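Local coordinates for fibronectin-binding protein BBK32 (Borrelia burgdorferi, PDB 6N1L) that binds fibronectin and, through its complement inhibitory domain, probably blocks the classical pathway by binding C1r, at residues A[9-20]-A[82-92]. Sequence-based numbering, arbitrary orientation.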
loop_
_atom_site.group_PDB
_atom_site.type_symbol
_atom_site.label_atom_id
_atom_site.label_comp_id
_atom_site.label_asym_id
_atom_site.label_seq_id
_atom_site.Cartn_x
_atom_site.Cartn_y
_atom_site.Cartn_z
ATOM N N TYR A 9 13.816 -3.727 -25.062
ATOM C CA TYR A 9 14.224 -3.252 -23.744
ATOM C C TYR A 9 13.344 -2.105 -23.276
ATOM O O TYR A 9 13.145 -1.927 -22.068
ATOM C CB TYR A 9 15.683 -2.812 -23.784
ATOM C CG TYR A 9 16.373 -2.698 -22.444
ATOM C CD1 TYR A 9 16.482 -1.469 -21.797
ATOM C CD2 TYR A 9 16.959 -3.811 -21.844
ATOM C CE1 TYR A 9 17.144 -1.356 -20.572
ATOM C CE2 TYR A 9 17.617 -3.709 -20.622
ATOM C CZ TYR A 9 17.704 -2.480 -19.991
ATOM O OH TYR A 9 18.360 -2.378 -18.783
ATOM N N GLN A 10 12.821 -1.314 -24.217
ATOM C CA GLN A 10 11.883 -0.254 -23.862
ATOM C C GLN A 10 10.622 -0.824 -23.232
ATOM O O GLN A 10 10.085 -0.250 -22.275
ATOM C CB GLN A 10 11.529 0.573 -25.098
ATOM C CG GLN A 10 12.245 1.905 -25.165
ATOM C CD GLN A 10 12.152 2.677 -23.864
ATOM O OE1 GLN A 10 11.061 2.869 -23.318
ATOM N NE2 GLN A 10 13.297 3.119 -23.353
ATOM N N SER A 11 10.132 -1.954 -23.750
ATOM C CA SER A 11 8.912 -2.532 -23.197
ATOM C C SER A 11 9.122 -3.028 -21.769
ATOM O O SER A 11 8.168 -3.062 -20.982
ATOM C CB SER A 11 8.406 -3.661 -24.094
ATOM O OG SER A 11 9.011 -4.900 -23.779
ATOM N N TYR A 12 10.350 -3.419 -21.417
ATOM C CA TYR A 12 10.657 -3.713 -20.020
ATOM C C TYR A 12 10.537 -2.461 -19.161
ATOM O O TYR A 12 9.905 -2.479 -18.098
ATOM C CB TYR A 12 12.063 -4.303 -19.893
ATOM C CG TYR A 12 12.273 -5.618 -20.615
ATOM C CD1 TYR A 12 11.295 -6.601 -20.615
ATOM C CD2 TYR A 12 13.462 -5.874 -21.296
ATOM C CE1 TYR A 12 11.490 -7.806 -21.275
ATOM C CE2 TYR A 12 13.664 -7.074 -21.962
ATOM C CZ TYR A 12 12.675 -8.035 -21.946
ATOM O OH TYR A 12 12.870 -9.233 -22.604
ATOM N N LEU A 13 11.148 -1.360 -19.607
ATOM C CA LEU A 13 11.081 -0.116 -18.848
ATOM C C LEU A 13 9.642 0.377 -18.726
ATOM O O LEU A 13 9.233 0.866 -17.665
ATOM C CB LEU A 13 11.970 0.942 -19.504
ATOM C CG LEU A 13 13.478 0.679 -19.442
ATOM C CD1 LEU A 13 14.211 1.449 -20.529
ATOM C CD2 LEU A 13 14.030 1.029 -18.068
ATOM N N GLU A 14 8.857 0.234 -19.797
ATOM C CA GLU A 14 7.449 0.620 -19.760
ATOM C C GLU A 14 6.662 -0.255 -18.791
ATOM O O GLU A 14 5.845 0.244 -18.007
ATOM C CB GLU A 14 6.846 0.532 -21.164
ATOM C CG GLU A 14 7.298 1.629 -22.117
ATOM C CD GLU A 14 7.522 2.956 -21.414
ATOM O OE1 GLU A 14 8.692 3.279 -21.114
ATOM O OE2 GLU A 14 6.528 3.674 -21.162
ATOM N N GLY A 15 6.880 -1.571 -18.853
ATOM C CA GLY A 15 6.199 -2.475 -17.941
ATOM C C GLY A 15 6.501 -2.180 -16.481
ATOM O O GLY A 15 5.608 -2.220 -15.634
ATOM N N VAL A 16 7.761 -1.872 -16.165
ATOM C CA VAL A 16 8.094 -1.566 -14.775
ATOM C C VAL A 16 7.455 -0.247 -14.357
ATOM O O VAL A 16 6.881 -0.134 -13.263
ATOM C CB VAL A 16 9.620 -1.563 -14.586
ATOM C CG1 VAL A 16 10.002 -0.859 -13.290
ATOM C CG2 VAL A 16 10.141 -2.996 -14.605
ATOM N N LYS A 17 7.491 0.755 -15.240
ATOM C CA LYS A 17 6.884 2.043 -14.924
ATOM C C LYS A 17 5.389 1.902 -14.662
ATOM O O LYS A 17 4.858 2.498 -13.716
ATOM C CB LYS A 17 7.145 3.036 -16.057
ATOM C CG LYS A 17 6.521 4.404 -15.825
ATOM C CD LYS A 17 6.150 5.084 -17.134
ATOM C CE LYS A 17 5.008 6.073 -16.934
ATOM N NZ LYS A 17 4.005 5.960 -18.028
ATOM N N TYR A 18 4.695 1.098 -15.469
ATOM C CA TYR A 18 3.262 0.924 -15.270
ATOM C C TYR A 18 2.969 0.254 -13.932
ATOM O O TYR A 18 2.074 0.681 -13.189
ATOM C CB TYR A 18 2.653 0.099 -16.402
ATOM C CG TYR A 18 1.233 -0.307 -16.090
ATOM C CD1 TYR A 18 0.189 0.602 -16.232
ATOM C CD2 TYR A 18 0.933 -1.587 -15.635
ATOM C CE1 TYR A 18 -1.114 0.250 -15.932
ATOM C CE2 TYR A 18 -0.373 -1.949 -15.334
ATOM C CZ TYR A 18 -1.391 -1.028 -15.488
ATOM O OH TYR A 18 -2.693 -1.381 -15.188
ATOM N N ASN A 19 3.700 -0.815 -13.621
ATOM C CA ASN A 19 3.386 -1.566 -12.411
ATOM C C ASN A 19 3.802 -0.810 -11.155
ATOM O O ASN A 19 3.122 -0.910 -10.125
ATOM C CB ASN A 19 4.031 -2.949 -12.472
ATOM C CG ASN A 19 3.273 -3.898 -13.385
ATOM O OD1 ASN A 19 2.338 -4.576 -12.956
ATOM N ND2 ASN A 19 3.664 -3.940 -14.660
ATOM N N VAL A 20 4.893 -0.039 -11.219
ATOM C CA VAL A 20 5.274 0.787 -10.077
ATOM C C VAL A 20 4.235 1.883 -9.847
ATOM O O VAL A 20 3.826 2.149 -8.705
ATOM C CB VAL A 20 6.685 1.362 -10.284
ATOM C CG1 VAL A 20 7.008 2.381 -9.206
ATOM C CG2 VAL A 20 7.711 0.231 -10.267
ATOM N N VAL A 82 5.425 -8.342 -10.306
ATOM C CA VAL A 82 5.561 -8.176 -11.754
ATOM C C VAL A 82 6.691 -7.202 -12.075
ATOM O O VAL A 82 7.456 -7.406 -13.034
ATOM C CB VAL A 82 4.231 -7.704 -12.368
ATOM C CG1 VAL A 82 4.410 -7.341 -13.852
ATOM C CG2 VAL A 82 3.163 -8.763 -12.191
ATOM N N SER A 83 6.800 -6.120 -11.297
ATOM C CA SER A 83 7.877 -5.156 -11.501
ATOM C C SER A 83 9.233 -5.834 -11.373
ATOM O O SER A 83 10.126 -5.611 -12.203
ATOM C CB SER A 83 7.772 -4.016 -10.487
ATOM O OG SER A 83 6.738 -3.116 -10.859
ATOM N N VAL A 84 9.392 -6.681 -10.351
ATOM C CA VAL A 84 10.670 -7.340 -10.095
ATOM C C VAL A 84 10.985 -8.335 -11.206
ATOM O O VAL A 84 12.112 -8.388 -11.712
ATOM C CB VAL A 84 10.657 -8.016 -8.711
ATOM C CG1 VAL A 84 11.845 -8.962 -8.550
ATOM C CG2 VAL A 84 10.657 -6.957 -7.607
ATOM N N LYS A 85 9.987 -9.129 -11.614
ATOM C CA LYS A 85 10.220 -10.085 -12.694
ATOM C C LYS A 85 10.664 -9.377 -13.970
ATOM O O LYS A 85 11.605 -9.823 -14.652
ATOM C CB LYS A 85 8.953 -10.913 -12.945
ATOM C CG LYS A 85 8.705 -11.986 -11.893
ATOM C CD LYS A 85 7.228 -12.403 -11.804
ATOM C CE LYS A 85 6.782 -12.521 -10.336
ATOM N NZ LYS A 85 6.028 -13.778 -10.037
ATOM N N THR A 86 10.008 -8.262 -14.297
ATOM C CA THR A 86 10.361 -7.506 -15.494
ATOM C C THR A 86 11.714 -6.830 -15.335
ATOM O O THR A 86 12.550 -6.865 -16.251
ATOM C CB THR A 86 9.277 -6.476 -15.798
ATOM O OG1 THR A 86 8.024 -7.144 -15.957
ATOM C CG2 THR A 86 9.595 -5.728 -17.094
ATOM N N ALA A 87 11.971 -6.234 -14.170
ATOM C CA ALA A 87 13.245 -5.552 -13.964
ATOM C C ALA A 87 14.433 -6.502 -13.920
ATOM O O ALA A 87 15.578 -6.041 -14.023
ATOM C CB ALA A 87 13.210 -4.730 -12.673
ATOM N N ALA A 88 14.210 -7.806 -13.738
ATOM C CA ALA A 88 15.340 -8.726 -13.744
ATOM C C ALA A 88 16.011 -8.801 -15.111
ATOM O O ALA A 88 17.113 -9.352 -15.198
ATOM C CB ALA A 88 14.903 -10.125 -13.308
ATOM N N ASN A 89 15.377 -8.260 -16.155
ATOM C CA ASN A 89 15.970 -8.147 -17.485
ATOM C C ASN A 89 16.853 -6.910 -17.637
ATOM O O ASN A 89 17.552 -6.783 -18.655
ATOM C CB ASN A 89 14.862 -8.129 -18.554
ATOM C CG ASN A 89 14.078 -9.435 -18.607
ATOM O OD1 ASN A 89 14.577 -10.461 -19.076
ATOM N ND2 ASN A 89 12.848 -9.403 -18.114
ATOM N N PHE A 90 16.844 -5.998 -16.665
ATOM C CA PHE A 90 17.656 -4.788 -16.759
ATOM C C PHE A 90 19.141 -5.125 -16.657
ATOM O O PHE A 90 19.554 -5.992 -15.876
ATOM C CB PHE A 90 17.268 -3.795 -15.654
ATOM C CG PHE A 90 15.885 -3.184 -15.818
ATOM C CD1 PHE A 90 15.208 -3.250 -17.024
ATOM C CD2 PHE A 90 15.265 -2.543 -14.738
ATOM C CE1 PHE A 90 13.950 -2.688 -17.165
ATOM C CE2 PHE A 90 14.011 -1.981 -14.878
ATOM C CZ PHE A 90 13.353 -2.054 -16.091
ATOM N N VAL A 91 19.966 -4.426 -17.450
ATOM C CA VAL A 91 21.384 -4.708 -17.510
ATOM C C VAL A 91 22.276 -3.508 -17.195
ATOM O O VAL A 91 23.452 -3.705 -16.854
ATOM C CB VAL A 91 21.780 -5.295 -18.885
ATOM C CG1 VAL A 91 21.098 -6.633 -19.098
ATOM C CG2 VAL A 91 21.424 -4.320 -19.990
ATOM N N TYR A 92 21.777 -2.275 -17.302
ATOM C CA TYR A 92 22.609 -1.092 -17.128
ATOM C C TYR A 92 22.662 -0.666 -15.662
ATOM O O TYR A 92 21.947 -1.185 -14.804
ATOM C CB TYR A 92 22.104 0.040 -18.025
ATOM C CG TYR A 92 22.033 -0.379 -19.472
ATOM C CD1 TYR A 92 23.192 -0.609 -20.208
ATOM C CD2 TYR A 92 20.815 -0.588 -20.092
ATOM C CE1 TYR A 92 23.132 -1.012 -21.529
ATOM C CE2 TYR A 92 20.745 -0.993 -21.413
ATOM C CZ TYR A 92 21.909 -1.201 -22.125
ATOM O OH TYR A 92 21.835 -1.605 -23.434
#
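F90 and V16 meet at the buried centre of this contact: the ring's CZ rests 3.7 Å from V16 CG2, while L13 CD2 and Y12 CB reach the same end of the ring obliquely. V16 CG2 is also packed against A87 and T86 CG2, and V16 also touches I147 of helix 122-147. Farther along, S83 OG lies 3.2 Å from N19 CB and touches V20 CG2; this buried hydroxyl is satisfied by Y79 O, one turn back in its own helix. The two backbones come close here, with V16 and S83 CA atoms 4.9 Å apart. The two helices, 9-44 and 66-87, run antiparallel here (164° between the axes of the short segments) in a helical bundle, and the contact covers the end where helix 66-87 gives way, through a type I turn from A87 to F90, to the connection into helix 93-117. Y9 reaches this connection, its CG anti to the backbone N (chi1 -162°). Its OH accepts a nearly straight bond from V91 N (2.9 Å), the donor lying in the plane of the ring, and is hydrogen-bonded as well to D95, so that one hydroxyl ties helix 9-44 to the residue just past the turn and, through D95, to helix 93-117. Y92 directs its edge at the face of Y9, and F90 completes the aromatic cluster. The outer flank is looser. There Y12 lies flat on the exposed N89, ring and amide planes 10° apart, with N89 CB 3.9 Å from the ring centroid; N89 ND2 bonds back to T86 O, which steadies the amide beneath the ring. At the other end of that flank, the exposed V82 meets, chiefly with CG1, the amide of N19, whose ND2 is turned to G15 O.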